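Local coordinates for protein putative pectin lyase (Geobacillus virus E2, PDB 7CHU) that serves as a trimeric tailspike of a deep-sea thermophilic bacteriophage and, as such, probably recognises and perhaps cleaves polysaccharide on the host cell surface, at residues Ala166-Phe171 with Glu216-Asn221; Val268-Thr273 with Arg277-Asn282; Gly408-Leu413 with Thr442-Ala447; Leu463-Asn468 with Lys475-Ile480. All blocks are in the same frame, centred on the assembly; numbering follows the deposited sequence.

Contact 1 (Ala166-Phe171 with Glu216-Asn221)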
loop_
_atom_site.group_PDB
_atom_site.type_symbol
_atom_site.label_atom_id
_atom_site.label_comp_id
_atom_site.label_asym_id
_atom_site.label_seq_id
_atom_site.Cartn_x
_atom_site.Cartn_y
_atom_site.Cartn_z
ATOM N N ALA A 166 -34.629 -5.800 2.652
ATOM C CA ALA A 166 -34.499 -5.962 4.094
ATOM C C ALA A 166 -33.223 -6.713 4.470
ATOM O O ALA A 166 -32.905 -6.827 5.663
ATOM C CB ALA A 166 -35.729 -6.698 4.638
ATOM N N GLN A 167 -32.507 -7.230 3.466
ATOM C CA GLN A 167 -31.319 -8.055 3.560
ATOM C C GLN A 167 -30.187 -7.399 2.778
ATOM O O GLN A 167 -30.355 -6.357 2.128
ATOM C CB GLN A 167 -31.566 -9.465 2.995
ATOM C CG GLN A 167 -32.795 -10.198 3.453
ATOM C CD GLN A 167 -32.600 -11.690 3.279
ATOM O OE1 GLN A 167 -31.570 -12.235 3.696
ATOM N NE2 GLN A 167 -33.555 -12.352 2.633
ATOM N N ARG A 168 -29.037 -8.051 2.790
ATOM C CA ARG A 168 -27.897 -7.573 2.030
ATOM C C ARG A 168 -27.437 -8.620 1.025
ATOM O O ARG A 168 -27.727 -9.814 1.142
ATOM C CB ARG A 168 -26.772 -7.191 2.974
ATOM C CG ARG A 168 -27.237 -6.143 3.975
ATOM C CD ARG A 168 -26.092 -5.578 4.741
ATOM N NE ARG A 168 -25.201 -4.801 3.888
ATOM C CZ ARG A 168 -25.411 -3.532 3.564
ATOM N NH1 ARG A 168 -26.490 -2.894 4.020
ATOM N NH2 ARG A 168 -24.530 -2.896 2.797
ATOM N N LEU A 169 -26.731 -8.134 0.017
ATOM C CA LEU A 169 -26.022 -8.974 -0.926
ATOM C C LEU A 169 -24.579 -9.092 -0.459
ATOM O O LEU A 169 -23.925 -8.067 -0.253
ATOM C CB LEU A 169 -26.080 -8.341 -2.315
ATOM C CG LEU A 169 -25.968 -9.290 -3.480
ATOM C CD1 LEU A 169 -27.169 -10.211 -3.436
ATOM C CD2 LEU A 169 -25.964 -8.476 -4.752
ATOM N N CYS A 170 -24.074 -10.323 -0.315
ATOM C CA CYS A 170 -22.727 -10.531 0.211
ATOM C C CYS A 170 -21.816 -11.277 -0.757
ATOM O O CYS A 170 -22.255 -12.151 -1.517
ATOM C CB CYS A 170 -22.762 -11.291 1.541
ATOM S SG CYS A 170 -23.679 -10.442 2.817
ATOM N N PHE A 171 -20.529 -10.915 -0.708
ATOM C CA PHE A 171 -19.461 -11.643 -1.405
ATOM C C PHE A 171 -19.684 -11.692 -2.915
ATOM O O PHE A 171 -19.470 -12.729 -3.546
ATOM C CB PHE A 171 -19.313 -13.061 -0.854
ATOM C CG PHE A 171 -19.086 -13.121 0.635
ATOM C CD1 PHE A 171 -17.828 -12.820 1.177
ATOM C CD2 PHE A 171 -20.119 -13.489 1.488
ATOM C CE1 PHE A 171 -17.626 -12.885 2.547
ATOM C CE2 PHE A 171 -19.927 -13.570 2.862
ATOM C CZ PHE A 171 -18.684 -13.265 3.394
ATOM N N GLU A 216 -24.832 2.625 -0.170
ATOM C CA GLU A 216 -24.874 1.823 1.044
ATOM C C GLU A 216 -24.122 0.501 0.883
ATOM O O GLU A 216 -24.663 -0.585 1.096
ATOM C CB GLU A 216 -26.323 1.585 1.490
ATOM C CG GLU A 216 -26.410 1.260 2.983
ATOM C CD GLU A 216 -27.755 0.661 3.379
ATOM O OE1 GLU A 216 -28.807 1.172 2.889
ATOM O OE2 GLU A 216 -27.758 -0.317 4.174
ATOM N N VAL A 217 -22.842 0.602 0.530
ATOM C CA VAL A 217 -21.997 -0.574 0.329
ATOM C C VAL A 217 -20.956 -0.616 1.438
ATOM O O VAL A 217 -20.327 0.406 1.745
ATOM C CB VAL A 217 -21.341 -0.578 -1.061
ATOM C CG1 VAL A 217 -20.292 -1.689 -1.145
ATOM C CG2 VAL A 217 -22.415 -0.770 -2.127
ATOM N N TRP A 218 -20.785 -1.795 2.037
ATOM C CA TRP A 218 -19.919 -2.006 3.188
ATOM C C TRP A 218 -18.793 -2.984 2.872
ATOM O O TRP A 218 -19.003 -3.989 2.177
ATOM C CB TRP A 218 -20.690 -2.569 4.371
ATOM C CG TRP A 218 -21.879 -1.797 4.796
ATOM C CD1 TRP A 218 -22.224 -0.523 4.422
ATOM C CD2 TRP A 218 -22.873 -2.226 5.731
ATOM N NE1 TRP A 218 -23.373 -0.147 5.064
ATOM C CE2 TRP A 218 -23.803 -1.181 5.857
ATOM C CE3 TRP A 218 -23.073 -3.405 6.459
ATOM C CZ2 TRP A 218 -24.925 -1.272 6.689
ATOM C CZ3 TRP A 218 -24.209 -3.505 7.278
ATOM C CH2 TRP A 218 -25.110 -2.446 7.387
ATOM N N ASP A 219 -17.611 -2.708 3.414
ATOM C CA ASP A 219 -16.536 -3.709 3.548
ATOM C C ASP A 219 -16.179 -4.353 2.212
ATOM O O ASP A 219 -16.126 -5.577 2.071
ATOM C CB ASP A 219 -16.915 -4.779 4.573
ATOM C CG ASP A 219 -17.170 -4.212 5.975
ATOM O OD1 ASP A 219 -16.240 -3.651 6.587
ATOM O OD2 ASP A 219 -18.289 -4.364 6.513
ATOM N N THR A 220 -15.927 -3.520 1.211
ATOM C CA THR A 220 -15.700 -4.004 -0.143
ATOM C C THR A 220 -14.341 -3.547 -0.663
ATOM O O THR A 220 -14.012 -2.357 -0.601
ATOM C CB THR A 220 -16.873 -3.526 -1.018
ATOM O OG1 THR A 220 -18.033 -4.222 -0.555
ATOM C CG2 THR A 220 -16.660 -3.822 -2.486
ATOM N N ASN A 221 -13.546 -4.503 -1.151
ATOM C CA ASN A 221 -12.214 -4.244 -1.694
ATOM C C ASN A 221 -12.276 -4.152 -3.211
ATOM O O ASN A 221 -12.856 -5.022 -3.874
ATOM C CB ASN A 221 -11.220 -5.344 -1.319
ATOM C CG ASN A 221 -10.947 -5.413 0.156
ATOM O OD1 ASN A 221 -11.243 -4.481 0.899
ATOM N ND2 ASN A 221 -10.377 -6.526 0.593
#

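Contact 2 (Val268-Thr273 with Arg277-Asn282)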
loop_
_atom_site.group_PDB
_atom_site.type_symbol
_atom_site.label_atom_id
_atom_site.label_comp_id
_atom_site.label_asym_id
_atom_site.label_seq_id
_atom_site.Cartn_x
_atom_site.Cartn_y
_atom_site.Cartn_z
ATOM N N VAL A 268 -14.112 10.853 -8.372
ATOM C CA VAL A 268 -14.744 10.267 -7.199
ATOM C C VAL A 268 -15.625 11.343 -6.590
ATOM O O VAL A 268 -15.145 12.445 -6.311
ATOM C CB VAL A 268 -13.701 9.800 -6.171
ATOM C CG1 VAL A 268 -14.371 9.465 -4.850
ATOM C CG2 VAL A 268 -12.915 8.611 -6.713
ATOM N N TYR A 269 -16.911 11.036 -6.401
ATOM C CA TYR A 269 -17.863 11.974 -5.813
ATOM C C TYR A 269 -18.544 11.286 -4.633
ATOM O O TYR A 269 -19.280 10.315 -4.830
ATOM C CB TYR A 269 -18.897 12.419 -6.859
ATOM C CG TYR A 269 -19.742 13.579 -6.419
ATOM C CD1 TYR A 269 -20.777 13.388 -5.513
ATOM C CD2 TYR A 269 -19.493 14.873 -6.889
ATOM C CE1 TYR A 269 -21.581 14.440 -5.084
ATOM C CE2 TYR A 269 -20.286 15.948 -6.472
ATOM C CZ TYR A 269 -21.335 15.718 -5.576
ATOM O OH TYR A 269 -22.125 16.749 -5.134
ATOM N N PHE A 270 -18.268 11.751 -3.412
ATOM C CA PHE A 270 -18.942 11.255 -2.221
ATOM C C PHE A 270 -20.163 12.128 -1.966
ATOM O O PHE A 270 -20.084 13.357 -2.046
ATOM C CB PHE A 270 -18.040 11.278 -0.987
ATOM C CG PHE A 270 -17.068 10.134 -0.910
ATOM C CD1 PHE A 270 -17.413 8.935 -0.303
ATOM C CD2 PHE A 270 -15.802 10.270 -1.426
ATOM C CE1 PHE A 270 -16.503 7.882 -0.217
ATOM C CE2 PHE A 270 -14.865 9.243 -1.319
ATOM C CZ PHE A 270 -15.205 8.051 -0.729
ATOM N N ASP A 271 -21.293 11.488 -1.677
ATOM C CA ASP A 271 -22.555 12.179 -1.419
ATOM C C ASP A 271 -23.101 11.616 -0.112
ATOM O O ASP A 271 -23.422 10.430 -0.041
ATOM C CB ASP A 271 -23.516 11.961 -2.590
ATOM C CG ASP A 271 -24.890 12.599 -2.381
ATOM O OD1 ASP A 271 -25.219 13.093 -1.272
ATOM O OD2 ASP A 271 -25.660 12.572 -3.367
ATOM N N SER A 272 -23.137 12.443 0.935
ATOM C CA SER A 272 -23.624 12.016 2.245
ATOM C C SER A 272 -24.959 12.670 2.579
ATOM O O SER A 272 -25.339 12.734 3.756
ATOM C CB SER A 272 -22.605 12.324 3.342
ATOM O OG SER A 272 -21.510 11.403 3.343
ATOM N N THR A 273 -25.680 13.137 1.567
ATOM C CA THR A 273 -26.921 13.868 1.823
ATOM C C THR A 273 -28.132 12.974 2.053
ATOM O O THR A 273 -29.208 13.498 2.346
ATOM C CB THR A 273 -27.255 14.810 0.673
ATOM O OG1 THR A 273 -27.522 14.043 -0.511
ATOM C CG2 THR A 273 -26.118 15.838 0.450
ATOM N N ARG A 277 -26.346 9.555 8.632
ATOM C CA ARG A 277 -25.155 8.723 8.728
ATOM C C ARG A 277 -24.273 8.971 7.514
ATOM O O ARG A 277 -24.625 8.587 6.392
ATOM C CB ARG A 277 -25.557 7.265 8.838
ATOM C CG ARG A 277 -26.152 6.951 10.176
ATOM C CD ARG A 277 -26.803 5.583 10.186
ATOM N NE ARG A 277 -27.378 5.341 11.500
ATOM C CZ ARG A 277 -28.332 4.456 11.772
ATOM N NH1 ARG A 277 -28.854 3.704 10.802
ATOM N NH2 ARG A 277 -28.770 4.342 13.021
ATOM N N ARG A 278 -23.142 9.629 7.739
ATOM C CA ARG A 278 -22.291 10.052 6.641
ATOM C C ARG A 278 -21.376 8.915 6.192
ATOM O O ARG A 278 -21.047 8.017 6.970
ATOM C CB ARG A 278 -21.469 11.277 7.056
ATOM C CG ARG A 278 -22.355 12.485 7.453
ATOM C CD ARG A 278 -21.555 13.568 8.188
ATOM N NE ARG A 278 -20.246 13.782 7.561
ATOM C CZ ARG A 278 -20.044 14.409 6.398
ATOM N NH1 ARG A 278 -21.064 14.919 5.722
ATOM N NH2 ARG A 278 -18.809 14.523 5.902
ATOM N N ASN A 279 -21.017 8.943 4.907
ATOM C CA ASN A 279 -20.019 8.030 4.378
ATOM C C ASN A 279 -18.755 8.127 5.218
ATOM O O ASN A 279 -18.345 9.218 5.648
ATOM C CB ASN A 279 -19.728 8.353 2.906
ATOM C CG ASN A 279 -20.954 8.107 2.006
ATOM O OD1 ASN A 279 -21.683 7.125 2.180
ATOM N ND2 ASN A 279 -21.170 8.984 1.044
ATOM N N GLY A 280 -18.142 6.981 5.482
ATOM C CA GLY A 280 -16.995 6.989 6.375
ATOM C C GLY A 280 -16.036 5.846 6.134
ATOM O O GLY A 280 -16.411 4.786 5.627
ATOM N N ASN A 281 -14.781 6.075 6.519
ATOM C CA ASN A 281 -13.792 5.003 6.604
ATOM C C ASN A 281 -13.566 4.313 5.261
ATOM O O ASN A 281 -13.317 3.113 5.189
ATOM C CB ASN A 281 -14.179 3.998 7.684
ATOM C CG ASN A 281 -13.387 4.210 8.945
ATOM O OD1 ASN A 281 -12.162 3.975 8.972
ATOM N ND2 ASN A 281 -14.059 4.680 9.996
ATOM N N ASN A 282 -13.598 5.087 4.193
ATOM C CA ASN A 282 -13.249 4.586 2.877
ATOM C C ASN A 282 -11.823 4.986 2.537
ATOM O O ASN A 282 -11.311 5.966 3.071
ATOM C CB ASN A 282 -14.242 5.126 1.876
ATOM C CG ASN A 282 -15.657 4.786 2.290
ATOM O OD1 ASN A 282 -16.010 3.604 2.317
ATOM N ND2 ASN A 282 -16.450 5.803 2.677
#

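Contact 3 (Gly408-Leu413 with Thr442-Ala447)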
loop_
_atom_site.group_PDB
_atom_site.type_symbol
_atom_site.label_atom_id
_atom_site.label_comp_id
_atom_site.label_asym_id
_atom_site.label_seq_id
_atom_site.Cartn_x
_atom_site.Cartn_y
_atom_site.Cartn_z
ATOM N N GLY A 408 11.435 33.799 5.039
ATOM C CA GLY A 408 12.558 34.320 4.286
ATOM C C GLY A 408 13.885 33.682 4.630
ATOM O O GLY A 408 14.888 34.385 4.771
ATOM N N GLY A 409 13.911 32.365 4.795
ATOM C CA GLY A 409 15.136 31.665 5.142
ATOM C C GLY A 409 15.359 31.467 6.623
ATOM O O GLY A 409 16.343 30.833 7.006
ATOM N N ARG A 410 14.480 31.988 7.463
ATOM C CA ARG A 410 14.569 31.812 8.897
ATOM C C ARG A 410 13.640 30.690 9.359
ATOM O O ARG A 410 12.613 30.408 8.731
ATOM C CB ARG A 410 14.217 33.121 9.603
ATOM C CG ARG A 410 14.944 34.387 9.049
ATOM C CD ARG A 410 14.280 35.655 9.601
ATOM N NE ARG A 410 14.886 36.885 9.093
ATOM C CZ ARG A 410 14.592 37.455 7.922
ATOM N NH1 ARG A 410 13.691 36.911 7.103
ATOM N NH2 ARG A 410 15.214 38.580 7.559
ATOM N N LEU A 411 13.995 30.064 10.477
ATOM C CA LEU A 411 13.072 29.143 11.146
ATOM C C LEU A 411 12.126 29.972 12.004
ATOM O O LEU A 411 12.574 30.754 12.853
ATOM C CB LEU A 411 13.823 28.120 11.995
ATOM C CG LEU A 411 13.033 27.279 13.006
ATOM C CD1 LEU A 411 11.903 26.510 12.326
ATOM C CD2 LEU A 411 13.957 26.334 13.759
ATOM N N ALA A 412 10.828 29.861 11.755
ATOM C CA ALA A 412 9.882 30.764 12.397
ATOM C C ALA A 412 8.730 30.015 13.058
ATOM O O ALA A 412 8.225 29.016 12.525
ATOM C CB ALA A 412 9.343 31.774 11.393
ATOM N N LEU A 413 8.319 30.527 14.216
ATOM C CA LEU A 413 7.246 29.985 15.047
ATOM C C LEU A 413 6.257 31.131 15.210
ATOM O O LEU A 413 6.498 32.039 16.010
ATOM C CB LEU A 413 7.772 29.498 16.396
ATOM C CG LEU A 413 8.846 28.385 16.425
ATOM C CD1 LEU A 413 8.476 27.275 15.457
ATOM C CD2 LEU A 413 10.236 28.899 16.156
ATOM N N THR A 442 24.116 37.585 11.465
ATOM C CA THR A 442 24.463 38.215 12.738
ATOM C C THR A 442 23.649 39.465 13.034
ATOM O O THR A 442 23.636 39.912 14.188
ATOM C CB THR A 442 25.942 38.616 12.746
ATOM O OG1 THR A 442 26.180 39.451 11.617
ATOM C CG2 THR A 442 26.848 37.392 12.669
ATOM N N VAL A 443 23.025 40.073 12.022
ATOM C CA VAL A 443 22.152 41.215 12.267
ATOM C C VAL A 443 20.839 40.781 12.938
ATOM O O VAL A 443 20.374 41.416 13.891
ATOM C CB VAL A 443 21.897 41.969 10.943
ATOM C CG1 VAL A 443 21.044 43.189 11.195
ATOM C CG2 VAL A 443 23.210 42.391 10.303
ATOM N N ASP A 444 20.215 39.699 12.455
ATOM C CA ASP A 444 18.894 39.297 12.954
ATOM C C ASP A 444 18.970 38.458 14.223
ATOM O O ASP A 444 18.169 38.655 15.149
ATOM C CB ASP A 444 18.156 38.492 11.893
ATOM C CG ASP A 444 17.841 39.294 10.663
ATOM O OD1 ASP A 444 17.681 40.528 10.794
ATOM O OD2 ASP A 444 17.733 38.675 9.574
ATOM N N GLY A 445 19.880 37.478 14.257
ATOM C CA GLY A 445 19.930 36.548 15.367
ATOM C C GLY A 445 18.566 35.912 15.578
ATOM O O GLY A 445 17.851 35.576 14.623
ATOM N N VAL A 446 18.166 35.808 16.843
ATOM C CA VAL A 446 16.815 35.387 17.207
ATOM C C VAL A 446 15.971 36.647 17.364
ATOM O O VAL A 446 16.304 37.512 18.188
ATOM C CB VAL A 446 16.821 34.574 18.508
ATOM C CG1 VAL A 446 15.398 34.144 18.860
ATOM C CG2 VAL A 446 17.767 33.331 18.392
ATOM N N ALA A 447 14.894 36.763 16.577
ATOM C CA ALA A 447 14.063 37.961 16.591
ATOM C C ALA A 447 12.642 37.652 17.045
ATOM O O ALA A 447 12.092 36.581 16.767
ATOM C CB ALA A 447 14.021 38.631 15.210
#

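Contact 4 (Leu463-Asn468 with Lys475-Ile480)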
loop_
_atom_site.group_PDB
_atom_site.type_symbol
_atom_site.label_atom_id
_atom_site.label_comp_id
_atom_site.label_asym_id
_atom_site.label_seq_id
_atom_site.Cartn_x
_atom_site.Cartn_y
_atom_site.Cartn_z
ATOM N N LEU A 463 5.112 43.397 10.197
ATOM C CA LEU A 463 5.624 42.848 11.446
ATOM C C LEU A 463 6.660 43.804 12.038
ATOM O O LEU A 463 7.607 44.211 11.355
ATOM C CB LEU A 463 6.222 41.458 11.230
ATOM C CG LEU A 463 5.168 40.374 10.969
ATOM C CD1 LEU A 463 5.818 39.000 10.942
ATOM C CD2 LEU A 463 4.040 40.426 12.001
ATOM N N THR A 464 6.444 44.182 13.295
ATOM C CA THR A 464 7.347 45.046 14.045
ATOM C C THR A 464 8.343 44.189 14.814
ATOM O O THR A 464 7.946 43.270 15.536
ATOM C CB THR A 464 6.552 45.918 15.021
ATOM O OG1 THR A 464 5.594 46.682 14.294
ATOM C CG2 THR A 464 7.471 46.873 15.805
ATOM N N THR A 465 9.628 44.475 14.651
ATOM C CA THR A 465 10.630 43.751 15.415
ATOM C C THR A 465 10.649 44.302 16.834
ATOM O O THR A 465 10.816 45.510 17.037
ATOM C CB THR A 465 12.012 43.875 14.764
ATOM O OG1 THR A 465 11.996 43.284 13.458
ATOM C CG2 THR A 465 13.067 43.161 15.603
ATOM N N LEU A 466 10.478 43.423 17.817
ATOM C CA LEU A 466 10.430 43.849 19.210
ATOM C C LEU A 466 11.739 43.650 19.952
ATOM O O LEU A 466 12.011 44.376 20.915
ATOM C CB LEU A 466 9.319 43.088 19.950
ATOM C CG LEU A 466 7.982 43.178 19.217
ATOM C CD1 LEU A 466 6.937 42.190 19.783
ATOM C CD2 LEU A 466 7.482 44.593 19.299
ATOM N N LEU A 467 12.547 42.685 19.527
ATOM C CA LEU A 467 13.698 42.249 20.297
ATOM C C LEU A 467 14.552 41.382 19.382
ATOM O O LEU A 467 14.013 40.559 18.642
ATOM C CB LEU A 467 13.254 41.460 21.543
ATOM C CG LEU A 467 14.348 40.753 22.356
ATOM C CD1 LEU A 467 15.204 41.821 23.031
ATOM C CD2 LEU A 467 13.780 39.774 23.397
ATOM N N ASN A 468 15.866 41.598 19.404
ATOM C CA ASN A 468 16.822 40.721 18.742
ATOM C C ASN A 468 17.791 40.193 19.788
ATOM O O ASN A 468 18.270 40.950 20.636
ATOM C CB ASN A 468 17.607 41.443 17.641
ATOM C CG ASN A 468 16.741 41.859 16.484
ATOM O OD1 ASN A 468 16.220 42.977 16.466
ATOM N ND2 ASN A 468 16.600 40.980 15.490
ATOM N N LYS A 475 18.883 43.039 22.324
ATOM C CA LYS A 475 18.574 44.307 21.655
ATOM C C LYS A 475 17.086 44.622 21.666
ATOM O O LYS A 475 16.376 44.351 20.684
ATOM C CB LYS A 475 19.109 44.302 20.222
ATOM C CG LYS A 475 20.616 44.075 20.147
ATOM C CD LYS A 475 21.133 44.091 18.696
ATOM C CE LYS A 475 22.636 43.833 18.664
ATOM N NZ LYS A 475 23.245 43.922 17.282
ATOM N N PRO A 476 16.576 45.232 22.738
ATOM C CA PRO A 476 15.145 45.550 22.795
ATOM C C PRO A 476 14.828 46.795 21.979
ATOM O O PRO A 476 15.497 47.828 22.104
ATOM C CB PRO A 476 14.899 45.786 24.290
ATOM C CG PRO A 476 16.203 46.323 24.797
ATOM C CD PRO A 476 17.279 45.626 23.980
ATOM N N LYS A 477 13.803 46.688 21.135
ATOM C CA LYS A 477 13.311 47.816 20.350
ATOM C C LYS A 477 12.194 48.560 21.056
ATOM O O LYS A 477 11.726 49.584 20.549
ATOM C CB LYS A 477 12.812 47.343 18.978
ATOM C CG LYS A 477 13.838 46.511 18.192
ATOM C CD LYS A 477 15.121 47.303 18.011
ATOM C CE LYS A 477 16.163 46.594 17.129
ATOM N NZ LYS A 477 16.793 45.404 17.787
ATOM N N VAL A 478 11.746 48.046 22.192
ATOM C CA VAL A 478 10.755 48.696 23.044
ATOM C C VAL A 478 11.314 48.679 24.459
ATOM O O VAL A 478 12.301 47.981 24.734
ATOM C CB VAL A 478 9.379 48.000 22.946
ATOM C CG1 VAL A 478 8.812 48.192 21.551
ATOM C CG2 VAL A 478 9.520 46.510 23.278
ATOM N N PRO A 479 10.748 49.468 25.369
ATOM C CA PRO A 479 11.354 49.588 26.700
ATOM C C PRO A 479 11.360 48.274 27.472
ATOM O O PRO A 479 10.584 47.356 27.206
ATOM C CB PRO A 479 10.458 50.619 27.401
ATOM C CG PRO A 479 9.810 51.376 26.293
ATOM C CD PRO A 479 9.590 50.364 25.218
ATOM N N ILE A 480 12.213 48.230 28.485
ATOM C CA ILE A 480 12.190 47.181 29.494
ATOM C C ILE A 480 11.304 47.679 30.619
ATOM O O ILE A 480 11.614 48.685 31.263
ATOM C CB ILE A 480 13.595 46.852 30.014
ATOM C CG1 ILE A 480 14.499 46.444 28.851
ATOM C CG2 ILE A 480 13.500 45.755 31.082
ATOM C CD1 ILE A 480 15.900 46.097 29.246
#

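Contact 1 (Ala166-Phe171 with Glu216-Asn221)
Arg168 lays its guanidinium flat on the indole of Trp218 and grips Glu216 end-on through NH1 and NH2, a union of stacking and charge between two parts of the parallel beta-helix, the right-handed coil of the pectate lyase-like family. The segments Ala166-Phe171 and Glu216-Asn221 keep their backbones apart, with Arg168 CA 9.3 Å from Val217 CA, and a single long side chain spans the distance. The guanidinium and ring planes differ by only 6°, and Arg168 CZ sits 3.5 Å from the centroid of the Trp218 six-membered ring, almost straight above it, which makes this a cation-pi stack. The bend of the arginine chain at chi3 (67°) turns NE and the guanidinium onto the ring, while CD lies off-centre over the same ring as a CH-pi contact.

The two nitrogens meet two different oxygens of Glu216. NH2 of Arg168 donates to the backbone O of Glu216 at 2.9 Å, while NH1 forms a salt bridge with OE2, which it meets from above the carboxylate plane. Such a grip, added to the stack, fixes the rotation of the guanidinium.

Further bonds go to the neighbouring strand 187-195: Arg168 NE to Ser195 OG and NH2 to Ile194 O. Lys193 of that strand pairs with OE1 of Glu216, so each carboxylate oxygen has a cationic partner, which probably favours the negative form. Trp218 is held in turn from the following coil: its NE1 donates to the backbone O of Asn249.

Contact 2 (Val268-Thr273 with Arg277-Asn282)
Ser272 and Arg278 bring their CA atoms to within 5.0 Å where the chain leaves strand 268-271 and doubles back through a short loop toward strand 283-285. This is one of the turns of the parallel beta-helix, and the returning segment Arg277-Asn282 has no regular strand, so side chains do much of the joining.

Ser272 is the pivot. Its OG accepts the backbone N-H of Asn279 at 3.0 Å with a fairly straight angle of 152°, and the same hydroxyl is bonded to the backbone O of Asp310. The hydroxyl owes its place to a chi1 of -76°, which sets OG beside the serine's own backbone N. Asn279 answers with its amide: ND2 donates to Asp271 O at 2.9 Å, a weak bond because the angle is only 124°, while OD1 takes the backbone N-H of Ser250. One asparagine thereby links its own loop to the strand end and to an adjacent coil.

Farther inside, the Phe270 ring lies against two asparagines. Asn279 ND2 comes up to its edge near CD1, and Asn282 ND2 approaches CE1 to 3.6 Å, its amide plane moderately inclined to the ring; the OD1 of Asn282 is bonded to Leu253 N. Arg278 runs its aliphatic part along Ser272 before its head group pairs with Asp310 and Asp312. At the end of the strand, Asp271, its OD2 bonded to Tyr241 OH, opens an Asx turn: OD1 accepts Thr273 N at 2.9 Å and, through the syn lone pair, Thr273 OG1 at 2.6 Å.

Contact 3 (Gly408-Leu413 with Thr442-Ala447)
Arg410 stretches from CG to NE with chi2 at 167° and chi3 at -178°, and this straight reach carries its guanidinium across to the carboxylate of Asp444. On the other side, a chi1 of -65° swings CG of Asp444 away from its own carbonyl carbon and beside the backbone N. The two side chains cross at about a right angle and form a surface salt bridge between segments whose backbones stay well separated, Arg410 CA being 9.3 Å from Val446 CA.

A single oxygen does the receiving. Asp444 OD2 takes NH2 of Arg410 at 3.2 Å, and it accepts a weak bond from NE of Arg410 at 3.4 Å. It lies near the guanidinium plane, at the edge formed by these two nitrogens, yet NH2 meets it from above the carboxylate plane; the flat groups are thus tilted against each other and do not dock side by side. The lengths suggest a mainly electrostatic link.

Both partners are also steadied by residues close by in the chain. Arg410 NH1 donates to the backbone O of Gln407, which helps to orient the guanidinium, and Asn441 ND2 gives a further hydrogen bond to Asp444 OD2. That oxygen consequently gathers three donors, an arrangement that probably favours the charged carboxylate.

The pair belongs to the antiparallel strands that follow the beta-helix, where Leu411 packs on Tyr403 of the third subunit. Strand 433-438 runs between 410-415 and 446-451, antiparallel to both, so the ion pair passes beside its end, with Arg410 packed on Gln437 and both charged side chains touching Ala439.

Contact 4 (Leu463-Asn468 with Lys475-Ile480)
Lys477 folds its ammonium back onto Asn468, and NZ donates to OD1 at 2.8 Å, in the plane of the amide and on one of its lone pairs. The lysine chain is bent at chi2 (-57°) and chi4 (-71°), which curls its tip over the strand pair; its CB and CG meanwhile lie close to Thr465 O. Beneath it runs a beta hairpin of strands 459-469 and 474-476. Asn468 and Lys475 form a hydrogen-bonded antiparallel pair, Lys475 N to Asn468 O at 2.8 Å and Asn468 N to Lys475 O at 3.1 Å, and Leu467 with Pro476 makes the adjoining non-hydrogen-bonded pair. Since Pro476 has no N-H, it suits that position, and Leu467 CD1 packs against its CB at 4.2 Å. Beyond it, Lys477 N reaches Leu466 O at 2.9 Å.

The next shell borders this pairing. Leu466 and Leu467 both face Phe448 of strand 446-451, a classic beta bulge, and Asn468 ND2 is tied to Asp444 O, so the amide is held at both ends. Lys475 sends its extended chain away to a salt bridge with Asp472. Outside lie the other chains: Leu466 packs on Thr470 of the second subunit, and Ile480 pairs antiparallel with a strand of the third.

Lys475 O also receives Lys477 NZ at 3.1 Å, from the face of its plane opposite to Asn468 N. The ammonium therefore joins a backbone carbonyl and a side-chain amide oxygen, so its positive charge is probably eased by the dipoles of these two groups.

In the fold
The four contacts show one chain solving different problems along its length. Contacts 1 and 2, with centres 15 Å apart, both belong to the parallel beta-helix: contact 2 is buried, and its hydrogen bonds across the contact are between neutral groups of Asn279, Ser272 and the backbone, whereas the partly buried contact 1 stacks an arginine on a ring and pairs its edge with an acid. Far from both, contacts 3 and 4 lie in the antiparallel region toward the C-terminus. Contact 3 is a surface ion pair; contact 4 is a partly buried backbone pairing. These two touch through Asp444 O and Asn468 ND2, on neighbouring strands 446-451 and 459-469, and both meet the third subunit.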